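Local coordinates for protein pyrophosphate phosphohydrolase (Thermus thermophilus, PDB 2PRD) that catalyses the hydrolysis of inorganic pyrophosphate to two phosphate ions, probably with magnesium as cofactor, and works as a homohexamer, at residues V15-I20 against V84-V89; V19-R24 against Y55-S60; L74-L79 against Q113-I118; V90-M95 against G154-K159. One frame throughout, in Å; residues are numbered along the deposited sequence.

Interaction 1. Residues V15-I20 against V84-V89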
loop_
_atom_site.group_PDB
_atom_site.type_symbol
_atom_site.label_atom_id
_atom_site.label_comp_id
_atom_site.label_asym_id
_atom_site.label_seq_id
_atom_site.Cartn_x
_atom_site.Cartn_y
_atom_site.Cartn_z
ATOM N N VAL A 15 15.110 28.351 -1.042
ATOM C CA VAL A 15 15.072 26.901 -1.243
ATOM C C VAL A 15 16.095 26.318 -0.283
ATOM O O VAL A 15 17.244 26.755 -0.242
ATOM C CB VAL A 15 15.280 26.476 -2.694
ATOM C CG1 VAL A 15 15.153 24.944 -2.846
ATOM C CG2 VAL A 15 14.192 27.031 -3.639
ATOM N N VAL A 16 15.635 25.436 0.618
ATOM C CA VAL A 16 16.502 24.857 1.638
ATOM C C VAL A 16 16.540 23.339 1.614
ATOM O O VAL A 16 15.660 22.699 1.039
ATOM C CB VAL A 16 16.059 25.335 3.030
ATOM C CG1 VAL A 16 16.124 26.862 3.245
ATOM C CG2 VAL A 16 14.656 24.885 3.346
ATOM N N HIS A 17 17.541 22.765 2.239
ATOM C CA HIS A 17 17.666 21.329 2.414
ATOM C C HIS A 17 16.783 20.978 3.628
ATOM O O HIS A 17 16.703 21.819 4.529
ATOM C CB HIS A 17 19.062 20.866 2.743
ATOM C CG HIS A 17 19.963 20.688 1.557
ATOM N ND1 HIS A 17 21.321 20.896 1.648
ATOM C CD2 HIS A 17 19.694 20.400 0.283
ATOM C CE1 HIS A 17 21.867 20.646 0.459
ATOM N NE2 HIS A 17 20.899 20.333 -0.384
ATOM N N MET A 18 16.133 19.834 3.609
ATOM C CA MET A 18 15.326 19.346 4.719
ATOM C C MET A 18 15.595 17.836 4.875
ATOM O O MET A 18 15.702 17.156 3.848
ATOM C CB MET A 18 13.817 19.598 4.592
ATOM C CG MET A 18 13.364 20.897 5.233
ATOM S SD MET A 18 11.595 21.074 5.405
ATOM C CE MET A 18 11.222 19.447 6.086
ATOM N N VAL A 19 15.766 17.395 6.100
ATOM C CA VAL A 19 15.928 15.953 6.399
ATOM C C VAL A 19 14.516 15.506 6.823
ATOM O O VAL A 19 13.928 16.048 7.759
ATOM C CB VAL A 19 16.932 15.707 7.513
ATOM C CG1 VAL A 19 17.129 14.197 7.712
ATOM C CG2 VAL A 19 18.279 16.263 7.044
ATOM N N ILE A 20 13.979 14.547 6.070
ATOM C CA ILE A 20 12.638 14.042 6.323
ATOM C C ILE A 20 12.752 13.041 7.470
ATOM O O ILE A 20 13.671 12.241 7.488
ATOM C CB ILE A 20 12.004 13.304 5.132
ATOM C CG1 ILE A 20 11.751 14.258 3.964
ATOM C CG2 ILE A 20 10.690 12.676 5.583
ATOM C CD1 ILE A 20 11.375 15.666 4.429
ATOM N N VAL A 84 17.170 13.492 2.038
ATOM C CA VAL A 84 17.315 14.941 1.974
ATOM C C VAL A 84 16.567 15.508 0.803
ATOM O O VAL A 84 16.724 14.961 -0.304
ATOM C CB VAL A 84 18.818 15.310 1.845
ATOM C CG1 VAL A 84 18.913 16.824 1.740
ATOM C CG2 VAL A 84 19.603 14.860 3.073
ATOM N N VAL A 85 15.755 16.551 0.994
ATOM C CA VAL A 85 15.041 17.050 -0.225
ATOM C C VAL A 85 15.130 18.543 -0.210
ATOM O O VAL A 85 15.218 19.140 0.879
ATOM C CB VAL A 85 13.609 16.496 -0.219
ATOM C CG1 VAL A 85 13.057 16.400 1.203
ATOM C CG2 VAL A 85 12.611 17.340 -0.993
ATOM N N GLU A 86 15.203 19.176 -1.344
ATOM C CA GLU A 86 15.203 20.635 -1.480
ATOM C C GLU A 86 13.711 21.005 -1.444
ATOM O O GLU A 86 12.866 20.490 -2.190
ATOM C CB GLU A 86 15.714 21.026 -2.860
ATOM C CG GLU A 86 17.209 20.799 -2.932
ATOM C CD GLU A 86 17.599 20.675 -4.406
ATOM O OE1 GLU A 86 17.500 19.557 -4.971
ATOM O OE2 GLU A 86 17.962 21.747 -4.944
ATOM N N VAL A 87 13.514 21.930 -0.544
ATOM C CA VAL A 87 12.169 22.407 -0.231
ATOM C C VAL A 87 12.085 23.892 -0.471
ATOM O O VAL A 87 12.933 24.635 -0.003
ATOM C CB VAL A 87 11.942 22.073 1.264
ATOM C CG1 VAL A 87 10.695 22.783 1.779
ATOM C CG2 VAL A 87 11.685 20.566 1.404
ATOM N N ARG A 88 11.025 24.287 -1.163
ATOM C CA ARG A 88 10.710 25.693 -1.370
ATOM C C ARG A 88 9.811 26.197 -0.251
ATOM O O ARG A 88 8.661 25.787 -0.050
ATOM C CB ARG A 88 10.114 25.895 -2.759
ATOM C CG ARG A 88 9.583 27.290 -3.008
ATOM C CD ARG A 88 9.410 27.605 -4.495
ATOM N NE ARG A 88 8.014 27.252 -4.787
ATOM C CZ ARG A 88 7.939 26.116 -5.506
ATOM N NH1 ARG A 88 9.103 25.588 -5.819
ATOM N NH2 ARG A 88 6.777 25.667 -5.843
ATOM N N VAL A 89 10.328 27.211 0.489
ATOM C CA VAL A 89 9.623 27.866 1.604
ATOM C C VAL A 89 8.503 28.794 1.182
ATOM O O VAL A 89 8.760 29.836 0.553
ATOM C CB VAL A 89 10.593 28.682 2.495
ATOM C CG1 VAL A 89 9.893 29.176 3.750
ATOM C CG2 VAL A 89 11.771 27.789 2.869
#
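Met18 and Val87 meet on the inner face of two antiparallel strands, 15-20 and 84-89, neighbours in the curled beta-sheet at the core of this family I pyrophosphatase. The methionine chain passes slantwise over the valine: its SD stands 4.0 Å from CG2 of Val87 and almost as near to CG1, while CB of Met18 rests on the same CG2. Val73, on strand 70-74 of the same curled sheet, touches both residues. The end of Ile20 also turns in to this side: its CD1 comes to 3.7 Å from CG1 of Val85, the branch that its first torsion (35°) wedges between the backbone N and the carbonyl carbon. At the far end CG2 of Val16 meets CG2 of Val89, and helix 158-173 closes over them through Val165, Ala161 and Leu162.

The other face carries Val15, His17, Val19, Val84, Glu86 and Arg88. The His17 ring and Glu86 chain run alongside each other, ring and carboxylate planes 69° apart, with only carbon touching: CD2 of His17 lies 4.1 Å from CG of Glu86. ND1 of His17 bonds to the carbonyl of Pro7, whereas the Glu86 carboxylate makes weak, long ion pairs with Lys11 and with Lys40 of a second subunit. Arg88 reaches the carbonyl of Ile118. Leu36 of that second subunit packs on Val84, so this end also serves the hexamer.

Four backbone hydrogen bonds, in the pairs Val16 with Val87 and Met18 with Val85, join the strands. The Met18 N to Val85 O bond is the most bent, 137° at the hydrogen across 3.0 Å.

Interaction 2. Residues V19-R24 against Y55-S60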
loop_
_atom_site.group_PDB
_atom_site.type_symbol
_atom_site.label_atom_id
_atom_site.label_comp_id
_atom_site.label_asym_id
_atom_site.label_seq_id
_atom_site.Cartn_x
_atom_site.Cartn_y
_atom_site.Cartn_z
ATOM N N VAL A 19 15.766 17.395 6.100
ATOM C CA VAL A 19 15.928 15.953 6.399
ATOM C C VAL A 19 14.516 15.506 6.823
ATOM O O VAL A 19 13.928 16.048 7.759
ATOM C CB VAL A 19 16.932 15.707 7.513
ATOM C CG1 VAL A 19 17.129 14.197 7.712
ATOM C CG2 VAL A 19 18.279 16.263 7.044
ATOM N N ILE A 20 13.979 14.547 6.070
ATOM C CA ILE A 20 12.638 14.042 6.323
ATOM C C ILE A 20 12.752 13.041 7.470
ATOM O O ILE A 20 13.671 12.241 7.488
ATOM C CB ILE A 20 12.004 13.304 5.132
ATOM C CG1 ILE A 20 11.751 14.258 3.964
ATOM C CG2 ILE A 20 10.690 12.676 5.583
ATOM C CD1 ILE A 20 11.375 15.666 4.429
ATOM N N GLU A 21 11.839 13.215 8.432
ATOM C CA GLU A 21 11.777 12.325 9.583
ATOM C C GLU A 21 10.517 11.464 9.479
ATOM O O GLU A 21 10.630 10.243 9.656
ATOM C CB GLU A 21 11.790 13.039 10.910
ATOM C CG GLU A 21 13.255 13.524 11.155
ATOM C CD GLU A 21 13.230 14.480 12.334
ATOM O OE1 GLU A 21 12.251 15.245 12.436
ATOM O OE2 GLU A 21 14.186 14.378 13.118
ATOM N N VAL A 22 9.407 12.155 9.197
ATOM C CA VAL A 22 8.133 11.383 9.094
ATOM C C VAL A 22 7.471 11.524 7.774
ATOM O O VAL A 22 7.129 12.652 7.406
ATOM C CB VAL A 22 7.164 11.967 10.183
ATOM C CG1 VAL A 22 5.906 11.090 10.375
ATOM C CG2 VAL A 22 7.778 12.141 11.556
ATOM N N PRO A 23 7.298 10.421 7.012
ATOM C CA PRO A 23 6.560 10.496 5.760
ATOM C C PRO A 23 5.089 10.912 5.958
ATOM O O PRO A 23 4.371 10.690 6.963
ATOM C CB PRO A 23 6.590 9.043 5.270
ATOM C CG PRO A 23 7.770 8.433 5.934
ATOM C CD PRO A 23 7.753 9.056 7.335
ATOM N N ARG A 24 4.571 11.588 4.908
ATOM C CA ARG A 24 3.167 11.974 4.924
ATOM C C ARG A 24 2.339 10.697 4.978
ATOM O O ARG A 24 2.694 9.719 4.297
ATOM C CB ARG A 24 2.838 12.739 3.626
ATOM C CG ARG A 24 1.306 12.773 3.450
ATOM C CD ARG A 24 0.873 13.947 2.620
ATOM N NE ARG A 24 1.362 13.846 1.275
ATOM C CZ ARG A 24 0.951 12.945 0.381
ATOM N NH1 ARG A 24 0.021 12.057 0.659
ATOM N NH2 ARG A 24 1.506 12.989 -0.813
ATOM N N TYR A 55 7.295 15.441 7.428
ATOM C CA TYR A 55 7.889 16.245 8.479
ATOM C C TYR A 55 9.382 16.059 8.700
ATOM O O TYR A 55 9.878 14.946 8.794
ATOM C CB TYR A 55 7.080 15.967 9.771
ATOM C CG TYR A 55 7.507 16.788 10.974
ATOM C CD1 TYR A 55 7.021 18.086 11.125
ATOM C CD2 TYR A 55 8.341 16.296 11.961
ATOM C CE1 TYR A 55 7.373 18.875 12.232
ATOM C CE2 TYR A 55 8.674 17.046 13.068
ATOM C CZ TYR A 55 8.194 18.327 13.180
ATOM O OH TYR A 55 8.534 19.118 14.265
ATOM N N GLY A 56 10.113 17.198 8.890
ATOM C CA GLY A 56 11.581 16.933 9.092
ATOM C C GLY A 56 12.130 18.255 9.629
ATOM O O GLY A 56 11.300 19.037 10.057
ATOM N N PHE A 57 13.417 18.406 9.505
ATOM C CA PHE A 57 14.063 19.621 10.022
ATOM C C PHE A 57 15.002 20.223 9.028
ATOM O O PHE A 57 15.418 19.464 8.134
ATOM C CB PHE A 57 14.810 19.215 11.326
ATOM C CG PHE A 57 16.010 18.330 11.152
ATOM C CD1 PHE A 57 17.257 18.822 10.782
ATOM C CD2 PHE A 57 15.925 16.964 11.388
ATOM C CE1 PHE A 57 18.340 18.007 10.604
ATOM C CE2 PHE A 57 17.007 16.123 11.210
ATOM C CZ PHE A 57 18.233 16.639 10.840
ATOM N N ILE A 58 15.363 21.511 9.192
ATOM C CA ILE A 58 16.359 22.123 8.267
ATOM C C ILE A 58 17.741 21.952 8.842
ATOM O O ILE A 58 17.939 22.445 9.959
ATOM C CB ILE A 58 16.012 23.606 7.991
ATOM C CG1 ILE A 58 14.587 23.737 7.426
ATOM C CG2 ILE A 58 17.036 24.123 6.961
ATOM C CD1 ILE A 58 14.191 25.148 6.985
ATOM N N PRO A 59 18.688 21.246 8.234
ATOM C CA PRO A 59 20.014 21.061 8.798
ATOM C C PRO A 59 20.777 22.378 8.931
ATOM O O PRO A 59 20.581 23.289 8.100
ATOM C CB PRO A 59 20.649 20.036 7.868
ATOM C CG PRO A 59 19.924 20.237 6.559
ATOM C CD PRO A 59 18.518 20.575 6.933
ATOM N N SER A 60 21.602 22.512 9.979
ATOM C CA SER A 60 22.385 23.720 10.198
ATOM C C SER A 60 21.580 24.973 10.494
ATOM O O SER A 60 21.830 26.037 9.903
ATOM C CB SER A 60 23.185 24.063 8.936
ATOM O OG SER A 60 24.214 23.067 8.802
#
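The Phe57 ring has Val19 over one face and the carboxylate of Glu21 at its rim. CB of Val19 sits 3.6 Å above the ring plane, displaced toward the rim, and makes a CH-pi contact 3.9 Å from the centroid. In Phe57 a first torsion of 69° tucks the ring back over its own backbone, on the Val19 side. At the ring edge OE2 of Glu21 is 3.6 Å from CD2 of Phe57, the carboxylate turned 73° to the ring. The same carboxylate runs alongside the Tyr55 ring with their planes only 26° apart, OE1 of Glu21 being 4.1 Å from CE2 of Tyr55. OE2 of Glu21 accepts from the backbone N of Tyr32, which helps hold this buried carboxylate beside the two aromatics.

In the backbone, Tyr55 O is gripped twice, by N of Glu21 at 2.6 Å and N of Val22 at 2.9 Å, both donors in the plane of the carbonyl. Tyr55 N returns a bond to Val22 O, and CB of Val22 packs on CB of Tyr55. Val19 N binds Phe57 O at the other end of the pair.

Two consecutive residues, Glu21 and Val22, facing one Tyr55 make a classic beta bulge in an antiparallel pair. Tyr55 is a predicted substrate-binding residue; its hydroxyl hydrogen-bonds Asp70, a predicted magnesium ligand, and a bound sulfate lies nearby, consistent with the bulge bordering the pyrophosphate site.

Interaction 3. Residues L74-L79 against Q113-I118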
loop_
_atom_site.group_PDB
_atom_site.type_symbol
_atom_site.label_atom_id
_atom_site.label_comp_id
_atom_site.label_asym_id
_atom_site.label_seq_id
_atom_site.Cartn_x
_atom_site.Cartn_y
_atom_site.Cartn_z
ATOM N N LEU A 74 4.648 19.683 1.547
ATOM C CA LEU A 74 3.522 19.219 0.723
ATOM C C LEU A 74 4.184 18.419 -0.382
ATOM O O LEU A 74 5.093 18.974 -1.054
ATOM C CB LEU A 74 2.781 20.456 0.223
ATOM C CG LEU A 74 2.270 21.389 1.317
ATOM C CD1 LEU A 74 1.266 22.378 0.697
ATOM C CD2 LEU A 74 1.601 20.592 2.415
ATOM N N SER A 75 3.851 17.151 -0.572
ATOM C CA SER A 75 4.506 16.355 -1.609
ATOM C C SER A 75 3.437 15.611 -2.416
ATOM O O SER A 75 2.362 15.511 -1.844
ATOM C CB SER A 75 5.382 15.255 -0.973
ATOM O OG SER A 75 4.647 14.704 0.126
ATOM N N THR A 76 3.810 15.187 -3.605
ATOM C CA THR A 76 2.926 14.367 -4.437
ATOM C C THR A 76 2.923 12.940 -3.896
ATOM O O THR A 76 1.835 12.346 -3.786
ATOM C CB THR A 76 3.344 14.297 -5.926
ATOM O OG1 THR A 76 3.219 15.662 -6.399
ATOM C CG2 THR A 76 2.344 13.497 -6.744
ATOM N N TYR A 77 4.065 12.442 -3.534
ATOM C CA TYR A 77 4.235 11.078 -2.983
ATOM C C TYR A 77 5.028 11.191 -1.680
ATOM O O TYR A 77 5.999 11.973 -1.645
ATOM C CB TYR A 77 5.014 10.196 -3.967
ATOM C CG TYR A 77 4.589 10.182 -5.404
ATOM C CD1 TYR A 77 3.305 9.743 -5.752
ATOM C CD2 TYR A 77 5.464 10.513 -6.443
ATOM C CE1 TYR A 77 2.880 9.688 -7.071
ATOM C CE2 TYR A 77 5.020 10.484 -7.745
ATOM C CZ TYR A 77 3.759 10.053 -8.053
ATOM O OH TYR A 77 3.346 9.988 -9.372
ATOM N N PRO A 78 4.591 10.459 -0.658
ATOM C CA PRO A 78 5.266 10.528 0.660
ATOM C C PRO A 78 6.726 10.170 0.490
ATOM O O PRO A 78 7.075 9.326 -0.366
ATOM C CB PRO A 78 4.505 9.519 1.513
ATOM C CG PRO A 78 3.157 9.393 0.820
ATOM C CD PRO A 78 3.472 9.509 -0.688
ATOM N N LEU A 79 7.566 10.799 1.288
ATOM C CA LEU A 79 9.022 10.553 1.237
ATOM C C LEU A 79 9.397 9.525 2.247
ATOM O O LEU A 79 8.479 8.832 2.772
ATOM C CB LEU A 79 9.688 11.940 1.385
ATOM C CG LEU A 79 9.191 12.960 0.333
ATOM C CD1 LEU A 79 9.451 14.388 0.759
ATOM C CD2 LEU A 79 9.928 12.687 -0.998
ATOM N N GLN A 113 7.103 19.372 -10.641
ATOM C CA GLN A 113 6.339 20.298 -11.481
ATOM C C GLN A 113 4.884 20.413 -11.126
ATOM O O GLN A 113 4.257 21.449 -11.445
ATOM C CB GLN A 113 6.446 19.896 -12.971
ATOM C CG GLN A 113 7.915 20.040 -13.397
ATOM C CD GLN A 113 8.083 19.758 -14.885
ATOM O OE1 GLN A 113 7.259 20.279 -15.630
ATOM N NE2 GLN A 113 9.086 19.000 -15.300
ATOM N N ARG A 114 4.335 19.395 -10.464
ATOM C CA ARG A 114 2.922 19.462 -10.071
ATOM C C ARG A 114 2.706 20.504 -8.999
ATOM O O ARG A 114 1.514 20.826 -8.739
ATOM C CB ARG A 114 2.468 18.115 -9.505
ATOM C CG ARG A 114 2.419 16.986 -10.509
ATOM C CD ARG A 114 2.140 15.666 -9.777
ATOM N NE ARG A 114 2.545 14.555 -10.615
ATOM C CZ ARG A 114 3.752 14.054 -10.788
ATOM N NH1 ARG A 114 4.884 14.438 -10.230
ATOM N NH2 ARG A 114 3.785 13.033 -11.650
ATOM N N LEU A 115 3.789 20.993 -8.391
ATOM C CA LEU A 115 3.588 21.963 -7.285
ATOM C C LEU A 115 4.144 23.340 -7.544
ATOM O O LEU A 115 4.148 24.182 -6.617
ATOM C CB LEU A 115 4.223 21.386 -6.007
ATOM C CG LEU A 115 3.809 19.956 -5.644
ATOM C CD1 LEU A 115 4.724 19.348 -4.574
ATOM C CD2 LEU A 115 2.375 19.985 -5.150
ATOM N N ASP A 116 4.648 23.547 -8.747
ATOM C CA ASP A 116 5.283 24.808 -9.138
ATOM C C ASP A 116 4.411 26.015 -8.895
ATOM O O ASP A 116 4.911 27.146 -8.815
ATOM C CB ASP A 116 5.643 24.802 -10.619
ATOM C CG ASP A 116 6.934 24.101 -10.889
ATOM O OD1 ASP A 116 7.615 23.743 -9.912
ATOM O OD2 ASP A 116 7.242 23.862 -12.075
ATOM N N HIS A 117 3.129 25.775 -8.780
ATOM C CA HIS A 117 2.136 26.825 -8.570
ATOM C C HIS A 117 1.965 27.322 -7.142
ATOM O O HIS A 117 1.320 28.368 -6.906
ATOM C CB HIS A 117 0.795 26.289 -9.118
ATOM C CG HIS A 117 0.400 25.004 -8.426
ATOM N ND1 HIS A 117 -0.618 25.057 -7.474
ATOM C CD2 HIS A 117 0.870 23.735 -8.477
ATOM C CE1 HIS A 117 -0.780 23.847 -6.965
ATOM N NE2 HIS A 117 0.111 23.031 -7.547
ATOM N N ILE A 118 2.515 26.628 -6.156
ATOM C CA ILE A 118 2.475 26.992 -4.741
ATOM C C ILE A 118 3.727 27.803 -4.447
ATOM O O ILE A 118 4.812 27.263 -4.410
ATOM C CB ILE A 118 2.380 25.726 -3.871
ATOM C CG1 ILE A 118 1.190 24.947 -4.421
ATOM C CG2 ILE A 118 2.144 26.217 -2.453
ATOM C CD1 ILE A 118 0.828 23.621 -3.823
#
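Thr76 and Arg114 cross at about a right angle, and with Leu115 they bury most of the surface between two irregular loops, 74-79 and 113-118. The threonine straddles the arginine chain with both branches: OG1 is 3.5 Å from CD of Arg114 and CG2 is 3.7 Å from the same carbon. Arg114 runs out extended from CG to NE, which carries its guanidinium past Thr76 toward Tyr77. There OH of Tyr77 stands over one face of the group, 3.8 Å from NH2 of Arg114, with the ring and guanidinium planes 60° apart.

Beside this crossing, CD1 of Leu115 approaches the carbonyl O of Leu74 to 3.6 Å, while Val109 of strand 101-109 also packs against the leucine. Leu115 opens a type I turn, closed by the bond from Ile118 N to Leu115 O.

The two loops meet by packing alone. Asp112 accepts from OG1 of Thr76 and forms a salt bridge with Arg114, whose guanidinium also binds the carbonyl of Leu45 of a second subunit and Glu131 of a third. Arg114 thus probably helps tie this loop to two neighbouring subunits, its charge balanced by Asp112 and by that Glu131.

Interaction 4. Residues V90-M95 against G154-K159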
loop_
_atom_site.group_PDB
_atom_site.type_symbol
_atom_site.label_atom_id
_atom_site.label_comp_id
_atom_site.label_asym_id
_atom_site.label_seq_id
_atom_site.Cartn_x
_atom_site.Cartn_y
_atom_site.Cartn_z
ATOM N N VAL A 90 7.293 28.494 1.626
ATOM C CA VAL A 90 6.179 29.396 1.228
ATOM C C VAL A 90 5.422 29.969 2.391
ATOM O O VAL A 90 4.541 30.823 2.145
ATOM C CB VAL A 90 5.261 28.604 0.259
ATOM C CG1 VAL A 90 6.095 27.999 -0.868
ATOM C CG2 VAL A 90 4.518 27.496 0.980
ATOM N N GLY A 91 5.693 29.613 3.644
ATOM C CA GLY A 91 4.946 30.096 4.790
ATOM C C GLY A 91 5.355 29.606 6.157
ATOM O O GLY A 91 6.307 28.853 6.286
ATOM N N LEU A 92 4.677 30.026 7.236
ATOM C CA LEU A 92 4.970 29.618 8.601
ATOM C C LEU A 92 3.651 29.246 9.299
ATOM O O LEU A 92 2.622 29.857 9.046
ATOM C CB LEU A 92 5.485 30.758 9.515
ATOM C CG LEU A 92 6.932 31.149 9.450
ATOM C CD1 LEU A 92 7.294 32.232 10.483
ATOM C CD2 LEU A 92 7.872 29.943 9.626
ATOM N N LEU A 93 3.803 28.292 10.191
ATOM C CA LEU A 93 2.706 27.893 11.055
ATOM C C LEU A 93 3.240 28.227 12.466
ATOM O O LEU A 93 4.267 27.719 12.902
ATOM C CB LEU A 93 2.249 26.453 10.948
ATOM C CG LEU A 93 1.154 25.993 11.899
ATOM C CD1 LEU A 93 -0.088 26.846 11.743
ATOM C CD2 LEU A 93 0.802 24.540 11.634
ATOM N N LEU A 94 2.530 29.147 13.098
ATOM C CA LEU A 94 2.882 29.565 14.474
ATOM C C LEU A 94 2.040 28.738 15.433
ATOM O O LEU A 94 0.831 28.580 15.180
ATOM C CB LEU A 94 2.585 31.048 14.638
ATOM C CG LEU A 94 3.302 31.985 13.674
ATOM C CD1 LEU A 94 2.937 33.420 13.936
ATOM C CD2 LEU A 94 4.807 31.776 13.694
ATOM N N MET A 95 2.657 28.255 16.496
ATOM C CA MET A 95 1.929 27.488 17.519
ATOM C C MET A 95 2.605 27.594 18.874
ATOM O O MET A 95 3.782 28.006 18.982
ATOM C CB MET A 95 1.758 26.042 17.039
ATOM C CG MET A 95 3.012 25.351 16.540
ATOM S SD MET A 95 2.719 23.610 16.089
ATOM C CE MET A 95 1.248 23.825 15.074
ATOM N N GLY A 154 -1.510 30.935 14.294
ATOM C CA GLY A 154 -1.871 31.576 13.028
ATOM C C GLY A 154 -0.855 31.203 11.958
ATOM O O GLY A 154 0.037 30.430 12.244
ATOM N N TRP A 155 -1.029 31.764 10.782
ATOM C CA TRP A 155 -0.182 31.504 9.631
ATOM C C TRP A 155 0.495 32.792 9.159
ATOM O O TRP A 155 -0.097 33.864 9.320
ATOM C CB TRP A 155 -1.043 30.955 8.521
ATOM C CG TRP A 155 -1.765 29.661 8.773
ATOM C CD1 TRP A 155 -2.956 29.471 9.408
ATOM C CD2 TRP A 155 -1.363 28.362 8.318
ATOM N NE1 TRP A 155 -3.303 28.145 9.395
ATOM C CE2 TRP A 155 -2.350 27.437 8.708
ATOM C CE3 TRP A 155 -0.271 27.890 7.584
ATOM C CZ2 TRP A 155 -2.285 26.079 8.461
ATOM C CZ3 TRP A 155 -0.220 26.525 7.302
ATOM C CH2 TRP A 155 -1.199 25.643 7.756
ATOM N N ARG A 156 1.671 32.580 8.582
ATOM C CA ARG A 156 2.470 33.690 8.062
ATOM C C ARG A 156 2.902 33.370 6.650
ATOM O O ARG A 156 3.054 32.203 6.302
ATOM C CB ARG A 156 3.667 34.022 8.923
ATOM C CG ARG A 156 3.407 34.479 10.344
ATOM C CD ARG A 156 2.775 35.862 10.356
ATOM N NE ARG A 156 2.433 36.239 11.719
ATOM C CZ ARG A 156 1.277 36.077 12.329
ATOM N NH1 ARG A 156 0.209 35.532 11.745
ATOM N NH2 ARG A 156 1.176 36.494 13.590
ATOM N N ASP A 157 3.169 34.408 5.879
ATOM C CA ASP A 157 3.497 34.279 4.458
ATOM C C ASP A 157 4.932 34.013 4.166
ATOM O O ASP A 157 5.715 33.834 5.097
ATOM C CB ASP A 157 2.965 35.549 3.773
ATOM C CG ASP A 157 3.819 36.774 4.064
ATOM O OD1 ASP A 157 4.671 36.696 4.968
ATOM O OD2 ASP A 157 3.610 37.786 3.345
ATOM N N ARG A 158 5.283 33.869 2.892
ATOM C CA ARG A 158 6.641 33.566 2.518
ATOM C C ARG A 158 7.613 34.616 3.010
ATOM O O ARG A 158 8.797 34.246 3.228
ATOM C CB ARG A 158 6.740 33.361 0.990
ATOM C CG ARG A 158 8.178 32.992 0.602
ATOM C CD ARG A 158 8.248 33.241 -0.933
ATOM N NE ARG A 158 7.811 34.618 -1.112
ATOM C CZ ARG A 158 7.202 35.167 -2.139
ATOM N NH1 ARG A 158 6.890 34.457 -3.217
ATOM N NH2 ARG A 158 6.870 36.463 -2.110
ATOM N N LYS A 159 7.206 35.864 3.180
ATOM C CA LYS A 159 8.234 36.860 3.618
ATOM C C LYS A 159 8.629 36.647 5.053
ATOM O O LYS A 159 9.819 36.807 5.345
ATOM C CB LYS A 159 7.813 38.275 3.241
ATOM C CG LYS A 159 7.520 38.287 1.721
ATOM C CD LYS A 159 7.331 39.681 1.159
ATOM C CE LYS A 159 7.440 39.669 -0.371
ATOM N NZ LYS A 159 6.194 39.138 -0.994
#
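Leu92 and Leu94 pair with Arg156 and Gly154 through the backbone, joining the long strand 84-97 to strand 150-156 in antiparallel fashion. Leu92 and Arg156 exchange two bonds, each 2.9 Å between N and O; in the one from Leu92 N the donor sits 37° out of the carbonyl plane of Arg156. Leu94 N gives a straighter bond to Gly154 O, and the return bond from Gly154 N to Leu94 O is weak. Leu92 O also receives a CA-H...O contact from Trp155 CA.

The aromatic contact belongs to Leu93 and Trp155. CD1 of Leu93 lies over the indole face, 3.9 Å from the centroid of the six-membered ring and 14° off its normal, a CH-pi contact. Phe136 and Gln133 of helix 126-138 pack on Leu93 and Trp155 respectively, so helix 126-138 packs on the side of the sheet that carries these two residues.

On the reverse face, Leu94 lies across the arginine, its CD1 over one face of the guanidinium and 3.5 Å from CZ of Arg156. A bend at chi2 (-70°) folds the arginine back, and NH1 of Arg156 donates to O of its neighbour Trp155.

Asp157 is the N-cap of helix 158-173, its OD1 taking a weak bond from Lys159 N and a hydrogen bond from Ala160 N. In Arg156 the leucine lies on the flat face of the guanidinium, so the N-H edge stays available for hydrogen bonding, and NH1 uses it to hold Trp155 O.

Three of the four contacts follow one curled sheet. Interactions 1 and 2 share Val19 and Ile20 on strand 15-22, which lies between strands 84-97 and 54-57, and their centres are about 8 Å apart. Interaction 4 continues along strand 84-97 to strand 150-156, its centre about 16 Å from that of interaction 1. Interaction 3 joins two segments that are mostly loop, yet is tied in by Arg88 to the carbonyl of Ile118 and by Arg24 to that of Ser75. Along the chain, interaction 4 opens after interactions 1 and 2 have closed, while the segments of interaction 3 interleave with those of 1 and 4. The sheet thus links the predicted substrate site at Tyr55 to subunit-contacting loops.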